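Local atomic coordinates of variant surface glycoprotein MITAT 1.1 (Trypanosoma brucei brucei, PDB entry 5LY9), a protein that forms a dense coat on the surface of the trypanosome and, by being switched among antigenically distinct variants, lets the parasite evade the host immune response. Residues A[8-13]-A[179-184]; A[45-50]-A[348-353]; A[53-58]-A[323-328]; A[120-125]-A[130-135]. All blocks are in the same frame, centred on the assembly; numbering follows the deposited sequence.

Interaction 1: residues A[8-13]-A[179-184]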
loop_
_atom_site.group_PDB
_atom_site.type_symbol
_atom_site.label_atom_id
_atom_site.label_comp_id
_atom_site.label_asym_id
_atom_site.label_seq_id
_atom_site.Cartn_x
_atom_site.Cartn_y
_atom_site.Cartn_z
ATOM N N ALA A 8 -18.334 11.036 -27.958
ATOM C CA ALA A 8 -18.444 9.952 -27.034
ATOM C C ALA A 8 -17.544 8.781 -27.392
ATOM O O ALA A 8 -17.088 8.086 -26.504
ATOM C CB ALA A 8 -19.919 9.500 -26.939
ATOM N N THR A 9 -17.216 8.567 -28.668
ATOM C CA THR A 9 -16.290 7.495 -29.053
ATOM C C THR A 9 -14.918 7.735 -28.395
ATOM O O THR A 9 -14.187 6.760 -28.143
ATOM C CB THR A 9 -16.099 7.406 -30.574
ATOM O OG1 THR A 9 -15.788 8.695 -31.051
ATOM C CG2 THR A 9 -17.305 6.870 -31.245
ATOM N N ALA A 10 -14.588 9.004 -28.092
ATOM C CA ALA A 10 -13.333 9.349 -27.451
ATOM C C ALA A 10 -13.423 9.440 -25.946
ATOM O O ALA A 10 -12.476 8.987 -25.260
ATOM C CB ALA A 10 -12.775 10.663 -28.029
ATOM N N TRP A 11 -14.456 10.056 -25.392
ATOM C CA TRP A 11 -14.535 10.165 -23.918
ATOM C C TRP A 11 -15.135 8.951 -23.217
ATOM O O TRP A 11 -14.890 8.733 -22.028
ATOM C CB TRP A 11 -15.220 11.462 -23.445
ATOM C CG TRP A 11 -16.580 11.690 -23.884
ATOM C CD1 TRP A 11 -16.987 12.512 -24.897
ATOM C CD2 TRP A 11 -17.787 11.152 -23.320
ATOM N NE1 TRP A 11 -18.346 12.489 -24.987
ATOM C CE2 TRP A 11 -18.865 11.712 -24.017
ATOM C CE3 TRP A 11 -18.059 10.287 -22.289
ATOM C CZ2 TRP A 11 -20.137 11.372 -23.757
ATOM C CZ3 TRP A 11 -19.292 9.986 -22.013
ATOM C CH2 TRP A 11 -20.358 10.523 -22.743
ATOM N N LYS A 12 -15.976 8.192 -23.857
ATOM C CA LYS A 12 -16.529 7.008 -23.153
ATOM C C LYS A 12 -15.454 6.012 -22.715
ATOM O O LYS A 12 -15.498 5.543 -21.561
ATOM C CB LYS A 12 -17.642 6.358 -23.935
ATOM C CG LYS A 12 -18.995 7.088 -23.691
ATOM C CD LYS A 12 -20.140 6.310 -24.418
ATOM C CE LYS A 12 -21.417 7.110 -24.239
ATOM N NZ LYS A 12 -22.581 6.410 -24.851
ATOM N N PRO A 13 -14.440 5.808 -23.550
ATOM C CA PRO A 13 -13.340 4.932 -23.074
ATOM C C PRO A 13 -12.609 5.508 -21.849
ATOM O O PRO A 13 -12.085 4.728 -21.021
ATOM C CB PRO A 13 -12.420 4.832 -24.289
ATOM C CG PRO A 13 -13.338 4.962 -25.424
ATOM C CD PRO A 13 -14.390 5.972 -25.014
ATOM N N ASN A 179 -12.688 15.037 -38.941
ATOM C CA ASN A 179 -13.854 14.855 -38.063
ATOM C C ASN A 179 -13.852 13.574 -37.285
ATOM O O ASN A 179 -14.918 13.030 -37.012
ATOM C CB ASN A 179 -15.174 15.083 -38.804
ATOM C CG ASN A 179 -15.149 16.351 -39.618
ATOM O OD1 ASN A 179 -14.876 17.433 -39.083
ATOM N ND2 ASN A 179 -15.342 16.218 -40.921
ATOM N N THR A 180 -12.672 13.105 -36.889
ATOM C CA THR A 180 -12.581 11.750 -36.346
ATOM C C THR A 180 -13.099 11.688 -34.922
ATOM O O THR A 180 -14.024 10.920 -34.623
ATOM C CB THR A 180 -11.125 11.233 -36.353
ATOM O OG1 THR A 180 -10.572 11.492 -37.636
ATOM C CG2 THR A 180 -11.109 9.675 -35.987
ATOM N N PHE A 181 -12.511 12.483 -34.041
ATOM C CA PHE A 181 -12.956 12.476 -32.592
ATOM C C PHE A 181 -13.674 13.774 -32.179
ATOM O O PHE A 181 -14.144 13.898 -31.073
ATOM C CB PHE A 181 -11.771 12.142 -31.697
ATOM C CG PHE A 181 -11.128 10.845 -32.053
ATOM C CD1 PHE A 181 -11.859 9.648 -31.994
ATOM C CD2 PHE A 181 -9.815 10.794 -32.427
ATOM C CE1 PHE A 181 -11.304 8.475 -32.389
ATOM C CE2 PHE A 181 -9.221 9.574 -32.800
ATOM C CZ PHE A 181 -9.968 8.419 -32.784
ATOM N N GLN A 182 -13.765 14.731 -33.080
ATOM C CA GLN A 182 -14.444 16.010 -32.928
ATOM C C GLN A 182 -15.274 16.148 -34.227
ATOM O O GLN A 182 -14.730 15.988 -35.317
ATOM C CB GLN A 182 -13.448 17.168 -32.804
ATOM C CG GLN A 182 -12.752 17.201 -31.452
ATOM C CD GLN A 182 -11.512 18.085 -31.502
ATOM O OE1 GLN A 182 -10.407 17.629 -31.831
ATOM N NE2 GLN A 182 -11.743 19.373 -31.302
ATOM N N PRO A 183 -16.573 16.350 -34.100
ATOM C CA PRO A 183 -17.424 16.326 -35.302
ATOM C C PRO A 183 -17.291 17.569 -36.179
ATOM O O PRO A 183 -16.564 18.553 -35.851
ATOM C CB PRO A 183 -18.828 16.252 -34.712
ATOM C CG PRO A 183 -18.733 17.014 -33.430
ATOM C CD PRO A 183 -17.311 16.687 -32.903
ATOM N N THR A 184 -18.047 17.563 -37.286
ATOM C CA THR A 184 -18.133 18.740 -38.114
ATOM C C THR A 184 -18.740 19.917 -37.351
ATOM O O THR A 184 -19.417 19.739 -36.338
ATOM C CB THR A 184 -19.000 18.445 -39.350
ATOM O OG1 THR A 184 -20.292 17.977 -38.928
ATOM C CG2 THR A 184 -18.391 17.321 -40.158
HETATM O O HOH W 1 -15.020 8.481 -33.635
#
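The Phe181 ring meets Thr9 at its edge: OG1 of Thr9 lies near the ring plane, 4.2 Å from CD1 of Phe181. One face of the ring is covered from within its own loop, where CG2 of Thr180 stands 3.6 Å above the plane, over the ring centre. The methyl of Ala10 approaches obliquely, with Ala10 CB 4.1 Å from Phe181 CB. This places the loop after strand 173-174 against helix 8-21 in one of the end regions of the elongated N-terminal domain of this A-type variant surface glycoprotein, where Leu229 of strand 228-229 packs on both Ala10 and Phe181. The two segments share 115 Å² and no direct hydrogen bond, which is a small interface. It is nevertheless flanked by polar ties from the chain's start: Lys7 NZ reaches the carbonyls of Asn179 and Thr180, and Gln182 NE2 reaches that of Thr4. Thr9 holds its hydroxyl between its backbone N and carbonyl carbon (chi1 51°), with CB directed at the loop. That puts the hydroxyl in position for a water bridge: the water lies 2.7 Å from Thr9 OG1 and donates to Thr180 O at 2.8 Å.

Interaction 2: residues A[45-50]-A[348-353]. With NAG (2-acetamido-2-deoxy-beta-D-glucopyranose), chain C.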
loop_
_atom_site.group_PDB
_atom_site.type_symbol
_atom_site.label_atom_id
_atom_site.label_comp_id
_atom_site.label_asym_id
_atom_site.label_seq_id
_atom_site.Cartn_x
_atom_site.Cartn_y
_atom_site.Cartn_z
ATOM N N ALA A 45 0.979 -23.660 10.155
ATOM C CA ALA A 45 1.486 -24.993 9.896
ATOM C C ALA A 45 2.801 -25.249 10.644
ATOM O O ALA A 45 2.993 -26.341 11.225
ATOM C CB ALA A 45 1.645 -25.230 8.418
ATOM N N GLU A 46 3.705 -24.252 10.658
ATOM C CA GLU A 46 4.873 -24.323 11.470
ATOM C C GLU A 46 4.522 -24.630 12.913
ATOM O O GLU A 46 5.097 -25.519 13.543
ATOM C CB GLU A 46 5.693 -23.026 11.357
ATOM C CG GLU A 46 6.943 -23.029 12.219
ATOM C CD GLU A 46 7.609 -21.700 12.402
ATOM O OE1 GLU A 46 7.244 -20.714 11.763
ATOM O OE2 GLU A 46 8.560 -21.627 13.214
ATOM N N TYR A 47 3.543 -23.886 13.426
ATOM C CA TYR A 47 3.134 -24.061 14.819
ATOM C C TYR A 47 2.575 -25.476 15.085
ATOM O O TYR A 47 2.895 -26.106 16.074
ATOM C CB TYR A 47 2.137 -23.014 15.245
ATOM C CG TYR A 47 2.668 -21.684 15.690
ATOM C CD1 TYR A 47 3.694 -21.595 16.600
ATOM C CD2 TYR A 47 2.049 -20.505 15.336
ATOM C CE1 TYR A 47 4.207 -20.360 17.032
ATOM C CE2 TYR A 47 2.534 -19.281 15.796
ATOM C CZ TYR A 47 3.602 -19.219 16.648
ATOM O OH TYR A 47 4.039 -18.022 17.189
ATOM N N LYS A 48 1.743 -25.974 14.185
ATOM C CA LYS A 48 1.102 -27.289 14.382
ATOM C C LYS A 48 2.140 -28.355 14.457
ATOM O O LYS A 48 2.100 -29.198 15.341
ATOM C CB LYS A 48 0.048 -27.601 13.313
ATOM C CG LYS A 48 -1.113 -26.641 13.423
ATOM C CD LYS A 48 -2.299 -26.987 12.576
ATOM C CE LYS A 48 -3.015 -25.778 12.046
ATOM N NZ LYS A 48 -4.312 -26.157 11.446
ATOM N N VAL A 49 3.071 -28.357 13.504
ATOM C CA VAL A 49 4.142 -29.396 13.542
ATOM C C VAL A 49 4.979 -29.226 14.787
ATOM O O VAL A 49 5.320 -30.205 15.447
ATOM C CB VAL A 49 4.990 -29.438 12.249
ATOM C CG1 VAL A 49 5.913 -30.616 12.302
ATOM C CG2 VAL A 49 4.105 -29.530 10.983
ATOM N N SER A 50 5.288 -27.979 15.168
ATOM C CA SER A 50 6.065 -27.714 16.384
ATOM C C SER A 50 5.390 -28.231 17.651
ATOM O O SER A 50 6.044 -28.792 18.547
ATOM C CB SER A 50 6.326 -26.240 16.585
ATOM O OG SER A 50 7.021 -25.629 15.478
ATOM N N ASP A 348 0.072 -19.722 21.801
ATOM C CA ASP A 348 -0.175 -20.052 23.202
ATOM C C ASP A 348 0.008 -21.581 23.458
ATOM O O ASP A 348 0.625 -22.004 24.462
ATOM C CB ASP A 348 -1.631 -19.744 23.595
ATOM C CG ASP A 348 -1.919 -18.276 23.816
ATOM O OD1 ASP A 348 -1.041 -17.395 23.715
ATOM O OD2 ASP A 348 -3.150 -18.006 24.089
ATOM N N ILE A 349 -0.555 -22.415 22.569
ATOM C CA ILE A 349 -0.441 -23.846 22.756
ATOM C C ILE A 349 1.047 -24.290 22.694
ATOM O O ILE A 349 1.499 -25.095 23.516
ATOM C CB ILE A 349 -1.282 -24.609 21.701
ATOM C CG1 ILE A 349 -2.807 -24.416 21.983
ATOM C CG2 ILE A 349 -0.981 -26.077 21.725
ATOM C CD1 ILE A 349 -3.668 -24.621 20.752
ATOM N N LEU A 350 1.772 -23.794 21.720
ATOM C CA LEU A 350 3.195 -24.100 21.630
ATOM C C LEU A 350 3.938 -23.647 22.873
ATOM O O LEU A 350 4.778 -24.416 23.393
ATOM C CB LEU A 350 3.849 -23.564 20.409
ATOM C CG LEU A 350 5.334 -23.908 20.248
ATOM C CD1 LEU A 350 5.498 -25.453 20.245
ATOM C CD2 LEU A 350 5.857 -23.307 18.969
ATOM N N SER A 351 3.636 -22.456 23.342
ATOM C CA SER A 351 4.298 -21.972 24.562
ATOM C C SER A 351 4.107 -22.921 25.750
ATOM O O SER A 351 5.041 -23.211 26.476
ATOM C CB SER A 351 3.797 -20.591 24.887
ATOM O OG SER A 351 4.023 -19.676 23.809
ATOM N N ASN A 352 2.870 -23.368 25.931
ATOM C CA ASN A 352 2.510 -24.246 27.032
ATOM C C ASN A 352 3.253 -25.586 26.851
ATOM O O ASN A 352 3.820 -26.116 27.812
ATOM C CB ASN A 352 1.002 -24.439 27.048
ATOM C CG ASN A 352 0.491 -24.917 28.374
ATOM O OD1 ASN A 352 -0.682 -24.780 28.695
ATOM N ND2 ASN A 352 1.361 -25.548 29.133
ATOM N N TYR A 353 3.265 -26.127 25.639
ATOM C CA TYR A 353 3.959 -27.447 25.464
ATOM C C TYR A 353 5.449 -27.348 25.544
ATOM O O TYR A 353 6.009 -28.342 25.944
ATOM C CB TYR A 353 3.577 -28.208 24.180
ATOM C CG TYR A 353 2.297 -28.956 24.308
ATOM C CD1 TYR A 353 2.196 -30.086 25.119
ATOM C CD2 TYR A 353 1.166 -28.549 23.631
ATOM C CE1 TYR A 353 0.998 -30.758 25.235
ATOM C CE2 TYR A 353 -0.041 -29.180 23.783
ATOM C CZ TYR A 353 -0.115 -30.321 24.551
ATOM O OH TYR A 353 -1.306 -30.991 24.635
HETATM C C1 NAG C . -2.760 -26.734 6.251
HETATM C C2 NAG C . -2.809 -27.212 7.670
HETATM C C3 NAG C . -4.123 -27.911 8.017
HETATM C C4 NAG C . -5.323 -27.058 7.595
HETATM C C5 NAG C . -5.107 -26.697 6.131
HETATM C C6 NAG C . -6.217 -25.874 5.506
HETATM C C7 NAG C . -0.930 -27.934 9.020
HETATM C C8 NAG C . 0.048 -29.021 9.305
HETATM N N2 NAG C . -1.743 -28.152 8.013
HETATM O O3 NAG C . -4.225 -28.215 9.436
HETATM O O4 NAG C . -6.621 -27.671 7.931
HETATM O O5 NAG C . -3.882 -25.929 5.994
HETATM O O6 NAG C . -6.341 -24.699 6.263
HETATM O O7 NAG C . -0.953 -26.886 9.617
#
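Leu350 contributes the largest share of this interface, 81 Å² of the 149 Å² buried in total, and both of its methyls touch CB of Ser50, each at 3.8 Å from Leu350 CD1 or CD2. CD2 of Leu350 also lies in the plane of the Tyr47 ring, at its edge, 3.6 Å from Tyr47 CD1; the two side chains cross at about a right angle. CD1 of Leu350 also meets the backbone of the facing helix, 3.8 Å from Ser50 O. With CG anti to the backbone N (chi1 -178°), the leucine's branch point is carried toward helix 24-55. Ser50 presents CB to the leucine, while its hydroxyl turns back into its own helix: OG donates to Glu46 O at 2.7 Å, from 42° above the carbonyl plane, and that oxygen also accepts from Ser50 N. The tyrosine hydroxyl is held beyond the pair, bonded to Glu46 and Asn77 of the second subunit, while Arg69 of that subunit packs on Leu350. On another side of helix 24-55, Lys48 NZ donates to O3 of the N-acetylglucosamine at 2.9 Å and also to Leu337 O; Asp320 binds the same sugar, part of a glycan probably carried by Asn266. Two helices of one chain, 24-55 and 343-367, are thus packed by a buried leucine next to the subunit interface, as expected of the long helical bundle through which A-type variant surface glycoproteins dimerise.

Interaction 3: residues A[53-58]-A[323-328]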
loop_
_atom_site.group_PDB
_atom_site.type_symbol
_atom_site.label_atom_id
_atom_site.label_comp_id
_atom_site.label_asym_id
_atom_site.label_seq_id
_atom_site.Cartn_x
_atom_site.Cartn_y
_atom_site.Cartn_z
ATOM N N LEU A 53 5.544 -32.054 17.779
ATOM C CA LEU A 53 6.859 -32.477 18.227
ATOM C C LEU A 53 7.055 -32.251 19.696
ATOM O O LEU A 53 7.663 -33.110 20.396
ATOM C CB LEU A 53 7.923 -31.735 17.471
ATOM C CG LEU A 53 8.073 -32.155 16.024
ATOM C CD1 LEU A 53 8.814 -31.096 15.214
ATOM C CD2 LEU A 53 8.828 -33.451 15.972
ATOM N N ALA A 54 6.662 -31.074 20.174
ATOM C CA ALA A 54 6.820 -30.821 21.611
ATOM C C ALA A 54 6.023 -31.769 22.485
ATOM O O ALA A 54 6.490 -32.126 23.587
ATOM C CB ALA A 54 6.458 -29.401 21.941
ATOM N N LYS A 55 4.884 -32.194 21.976
ATOM C CA LYS A 55 3.965 -33.053 22.695
ATOM C C LYS A 55 4.436 -34.483 22.599
ATOM O O LYS A 55 4.139 -35.292 23.509
ATOM C CB LYS A 55 2.603 -32.868 22.114
ATOM C CG LYS A 55 1.477 -33.642 22.756
ATOM C CD LYS A 55 0.126 -33.196 22.214
ATOM C CE LYS A 55 -1.006 -33.901 22.941
ATOM N NZ LYS A 55 -1.045 -35.349 22.585
ATOM N N ASN A 56 5.208 -34.804 21.549
ATOM C CA ASN A 56 5.567 -36.196 21.223
ATOM C C ASN A 56 7.053 -36.394 20.978
ATOM O O ASN A 56 7.468 -36.709 19.858
ATOM C CB ASN A 56 4.789 -36.699 20.027
ATOM C CG ASN A 56 3.301 -36.783 20.260
ATOM O OD1 ASN A 56 2.796 -37.745 20.806
ATOM N ND2 ASN A 56 2.594 -35.821 19.792
ATOM N N PRO A 57 7.889 -36.222 22.013
ATOM C CA PRO A 57 9.297 -36.255 21.805
ATOM C C PRO A 57 9.779 -37.608 21.353
ATOM O O PRO A 57 10.818 -37.675 20.703
ATOM C CB PRO A 57 9.897 -35.911 23.217
ATOM C CG PRO A 57 8.813 -36.188 24.155
ATOM C CD PRO A 57 7.575 -35.746 23.384
ATOM N N GLU A 58 9.047 -38.669 21.673
ATOM C CA GLU A 58 9.479 -39.989 21.288
ATOM C C GLU A 58 8.906 -40.415 19.960
ATOM O O GLU A 58 8.958 -41.581 19.637
ATOM C CB GLU A 58 9.139 -41.005 22.372
ATOM C CG GLU A 58 9.666 -40.534 23.696
ATOM C CD GLU A 58 9.339 -41.517 24.786
ATOM O OE1 GLU A 58 9.832 -42.650 24.661
ATOM O OE2 GLU A 58 8.568 -41.136 25.712
ATOM N N ILE A 323 -4.909 -34.419 19.100
ATOM C CA ILE A 323 -5.839 -33.704 19.938
ATOM C C ILE A 323 -5.135 -32.874 20.999
ATOM O O ILE A 323 -4.243 -33.352 21.676
ATOM C CB ILE A 323 -6.809 -34.678 20.670
ATOM C CG1 ILE A 323 -7.661 -35.398 19.665
ATOM C CG2 ILE A 323 -7.689 -33.927 21.687
ATOM C CD1 ILE A 323 -8.792 -34.551 19.196
ATOM N N ILE A 324 -5.530 -31.622 21.107
ATOM C CA ILE A 324 -5.079 -30.774 22.175
ATOM C C ILE A 324 -6.168 -30.750 23.235
ATOM O O ILE A 324 -7.270 -30.274 22.994
ATOM C CB ILE A 324 -4.845 -29.313 21.670
ATOM C CG1 ILE A 324 -3.952 -29.315 20.424
ATOM C CG2 ILE A 324 -4.270 -28.493 22.796
ATOM C CD1 ILE A 324 -2.670 -30.105 20.585
ATOM N N PRO A 325 -5.861 -31.243 24.408
ATOM C CA PRO A 325 -6.867 -31.369 25.449
ATOM C C PRO A 325 -7.261 -30.064 26.052
ATOM O O PRO A 325 -6.473 -29.110 26.066
ATOM C CB PRO A 325 -6.209 -32.229 26.513
ATOM C CG PRO A 325 -4.821 -32.333 26.171
ATOM C CD PRO A 325 -4.619 -31.959 24.732
ATOM N N ALA A 326 -8.496 -30.034 26.562
ATOM C CA ALA A 326 -8.935 -28.936 27.371
ATOM C C ALA A 326 -7.963 -28.801 28.534
ATOM O O ALA A 326 -7.413 -29.784 29.021
ATOM C CB ALA A 326 -10.328 -29.220 27.886
ATOM N N GLY A 327 -7.663 -27.571 28.906
ATOM C CA GLY A 327 -6.665 -27.279 29.950
ATOM C C GLY A 327 -5.315 -26.743 29.450
ATOM O O GLY A 327 -4.664 -26.040 30.167
ATOM N N ILE A 328 -4.895 -27.075 28.235
ATOM C CA ILE A 328 -3.688 -26.511 27.645
ATOM C C ILE A 328 -4.017 -25.057 27.262
ATOM O O ILE A 328 -5.017 -24.806 26.629
ATOM C CB ILE A 328 -3.259 -27.316 26.394
ATOM C CG1 ILE A 328 -2.795 -28.728 26.769
ATOM C CG2 ILE A 328 -2.180 -26.605 25.614
ATOM C CD1 ILE A 328 -1.490 -28.777 27.569
HETATM O O HOH W 2 -3.789 -35.820 23.041
#
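Lys55 makes its closest approach to 323-328 through CE, which comes to 3.5 Å from Ile323 O; the remaining contacts are much slacker. Lys55 CD stands 4.5 Å from Ile324 CD1, and Lys55 CE is equally far from CD of Pro325. The whole interface buries only 93 Å², and even the nearest pair of CA atoms, those of Lys55 and Ile324, is 9.3 Å apart, so a single extended side chain spans the gap. It starts with CG anti to the backbone N and stays extended until chi4 (-70°), where the bend carries NZ aside. Here the last turn of helix 24-55, which Asn56 is the first to leave, faces a short strand, 323-324, paired antiparallel with 335-336 and followed by a type II beta turn from Pro325 to Ile328. Gly327 takes the positive phi of that turn. On the inner side Ile324 is buried, packing on Leu337 and Ile340. The polar end is wetter: NZ of Lys55 does not bond Ile323 O directly but donates to a water at 2.8 Å, and this water donates in turn to Ile323 O at 2.9 Å. A salt bridge from the same ammonium to Glu322, which also accepts from Asn56 ND2, fixes it beside the start of the strand.

Interaction 4: residues A[120-125]-A[130-135]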
loop_
_atom_site.group_PDB
_atom_site.type_symbol
_atom_site.label_atom_id
_atom_site.label_comp_id
_atom_site.label_asym_id
_atom_site.label_seq_id
_atom_site.Cartn_x
_atom_site.Cartn_y
_atom_site.Cartn_z
ATOM N N GLU A 120 -23.751 27.444 -27.792
ATOM C CA GLU A 120 -22.433 27.657 -28.448
ATOM C C GLU A 120 -21.231 26.972 -27.779
ATOM O O GLU A 120 -20.176 26.923 -28.397
ATOM C CB GLU A 120 -22.083 29.145 -28.501
ATOM C CG GLU A 120 -23.197 29.960 -29.195
ATOM C CD GLU A 120 -24.259 30.519 -28.247
ATOM O OE1 GLU A 120 -24.329 30.240 -27.046
ATOM O OE2 GLU A 120 -25.093 31.310 -28.776
ATOM N N ASN A 121 -21.376 26.458 -26.571
ATOM C CA ASN A 121 -20.223 25.883 -25.849
ATOM C C ASN A 121 -20.608 24.556 -25.288
ATOM O O ASN A 121 -21.405 24.465 -24.335
ATOM C CB ASN A 121 -19.740 26.836 -24.751
ATOM C CG ASN A 121 -19.499 28.252 -25.287
ATOM O OD1 ASN A 121 -18.396 28.599 -25.793
ATOM N ND2 ASN A 121 -20.547 29.099 -25.206
ATOM N N LYS A 122 -20.014 23.502 -25.859
ATOM C CA LYS A 122 -20.293 22.155 -25.398
ATOM C C LYS A 122 -19.069 21.333 -25.681
ATOM O O LYS A 122 -18.647 21.258 -26.822
ATOM C CB LYS A 122 -21.494 21.568 -26.132
ATOM C CG LYS A 122 -22.768 22.340 -26.018
ATOM C CD LYS A 122 -23.935 21.754 -26.746
ATOM C CE LYS A 122 -25.138 22.592 -26.319
ATOM N NZ LYS A 122 -26.287 22.274 -27.197
ATOM N N CYS A 123 -18.499 20.680 -24.647
ATOM C CA CYS A 123 -17.209 19.975 -24.843
ATOM C C CYS A 123 -17.256 18.441 -24.824
ATOM O O CYS A 123 -16.449 17.752 -25.476
ATOM C CB CYS A 123 -16.164 20.482 -23.850
ATOM S SG CYS A 123 -15.511 22.121 -24.154
ATOM N N LEU A 124 -18.160 17.881 -24.062
ATOM C CA LEU A 124 -18.399 16.442 -24.122
ATOM C C LEU A 124 -19.699 16.259 -24.835
ATOM O O LEU A 124 -20.740 16.571 -24.288
ATOM C CB LEU A 124 -18.464 15.806 -22.740
ATOM C CG LEU A 124 -17.161 15.843 -21.942
ATOM C CD1 LEU A 124 -17.407 15.076 -20.636
ATOM C CD2 LEU A 124 -15.949 15.279 -22.664
ATOM N N VAL A 125 -19.605 15.801 -26.061
ATOM C CA VAL A 125 -20.748 15.668 -26.914
ATOM C C VAL A 125 -20.961 14.238 -27.352
ATOM O O VAL A 125 -20.154 13.331 -27.061
ATOM C CB VAL A 125 -20.639 16.629 -28.156
ATOM C CG1 VAL A 125 -20.635 18.053 -27.682
ATOM C CG2 VAL A 125 -19.436 16.304 -29.065
ATOM N N ASP A 130 -23.602 19.664 -31.437
ATOM C CA ASP A 130 -24.677 20.352 -30.708
ATOM C C ASP A 130 -25.337 19.675 -29.510
ATOM O O ASP A 130 -26.268 20.234 -28.908
ATOM C CB ASP A 130 -25.810 20.686 -31.706
ATOM C CG ASP A 130 -25.363 21.576 -32.837
ATOM O OD1 ASP A 130 -24.326 22.230 -32.733
ATOM O OD2 ASP A 130 -26.071 21.603 -33.883
ATOM N N THR A 131 -24.897 18.449 -29.217
ATOM C CA THR A 131 -25.591 17.586 -28.314
ATOM C C THR A 131 -24.634 17.205 -27.221
ATOM O O THR A 131 -23.779 16.299 -27.378
ATOM C CB THR A 131 -26.145 16.392 -29.035
ATOM O OG1 THR A 131 -26.822 16.842 -30.229
ATOM C CG2 THR A 131 -27.049 15.658 -28.168
ATOM N N ALA A 132 -24.745 17.919 -26.115
ATOM C CA ALA A 132 -23.942 17.586 -24.905
ATOM C C ALA A 132 -24.392 16.245 -24.330
ATOM O O ALA A 132 -25.555 15.900 -24.317
ATOM C CB ALA A 132 -24.091 18.660 -23.833
ATOM N N ALA A 133 -23.435 15.484 -23.812
ATOM C CA ALA A 133 -23.732 14.360 -22.975
ATOM C C ALA A 133 -24.539 14.828 -21.810
ATOM O O ALA A 133 -24.369 15.971 -21.349
ATOM C CB ALA A 133 -22.403 13.772 -22.479
ATOM N N THR A 134 -25.427 13.976 -21.324
ATOM C CA THR A 134 -26.269 14.295 -20.218
ATOM C C THR A 134 -25.833 13.596 -18.996
ATOM O O THR A 134 -25.718 12.331 -18.996
ATOM C CB THR A 134 -27.710 13.856 -20.520
ATOM O OG1 THR A 134 -28.124 14.508 -21.728
ATOM C CG2 THR A 134 -28.700 14.220 -19.380
ATOM N N ARG A 135 -25.561 14.350 -17.929
ATOM C CA ARG A 135 -25.218 13.704 -16.686
ATOM C C ARG A 135 -26.463 13.389 -15.951
ATOM O O ARG A 135 -27.355 14.254 -15.767
ATOM C CB ARG A 135 -24.367 14.586 -15.751
ATOM C CG ARG A 135 -24.009 13.745 -14.517
ATOM C CD ARG A 135 -22.829 14.237 -13.800
ATOM N NE ARG A 135 -21.612 14.002 -14.519
ATOM C CZ ARG A 135 -20.876 12.902 -14.392
ATOM N NH1 ARG A 135 -21.331 11.865 -13.713
ATOM N NH2 ARG A 135 -19.713 12.856 -14.977
HETATM O O HOH W 3 -26.863 19.852 -25.825
#
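Lys122 spends its ammonium on the backbone across from it: NZ donates to Asp130 O at 2.7 Å, arriving 46° above the carbonyl plane. The chain is extended beyond CG; its aliphatic part passes Ala132, with Lys122 CD 4.0 Å from Ala132 N, and ends with NZ at the Asp130 carbonyl. A water takes a second hydrogen from Lys122 NZ at 2.8 Å and one from Ala132 N at 2.9 Å, giving that backbone NH an acceptor. Further along, Ala133 N donates to Leu124 O at 2.9 Å with a nearly straight N-H...O angle of 166°. The same oxygen receives a CA-H...O contact from Ala132 CA at 3.4 Å, and the reciprocal one, Val125 CA to Thr131 O, is 3.1 Å. Val125 and Ala132 therefore form a single, isolated beta bridge that closes the loop between them. The carboxylate of Asp130 is not the partner of the lysine, since its OD1 lies 5.9 Å from Lys122 NZ; it is held by Ser186 OG and the backbone N atoms of Thr187 and Gly188. Cys123, disulfide-bonded to Cys190, secures the 120-125 segment to the same neighbouring loop. The loop closure thus depends on main-chain acceptors and one ordered water, with the lysine's charge probably further polarising the Asp130 peptide.

Overall arrangement
The four contacts form two pairs near opposite ends of the elongated chain. Interactions 1 and 4 have centres 12 Å apart and meet through Trp11, whose NE1 probably donates to Val125 O at 2.9 Å while its ring packs on Leu124 and Ala133. Interactions 2 and 3 are closer still, 9 Å between centres; both use helix 24-55, and Tyr353 of interaction 2 joins them, its OH lying 3.4 Å from Lys55 CE. Between the pairs, centres are 64 to 74 Å apart; the nearest atoms of interactions 1 and 2 are about 44 Å apart. Interaction 2 contacts the glycan directly, and the side chain of Ile323 in interaction 3 is about 7 Å from a bound mannose. Interactions 2, 3 and 4 also touch the second subunit.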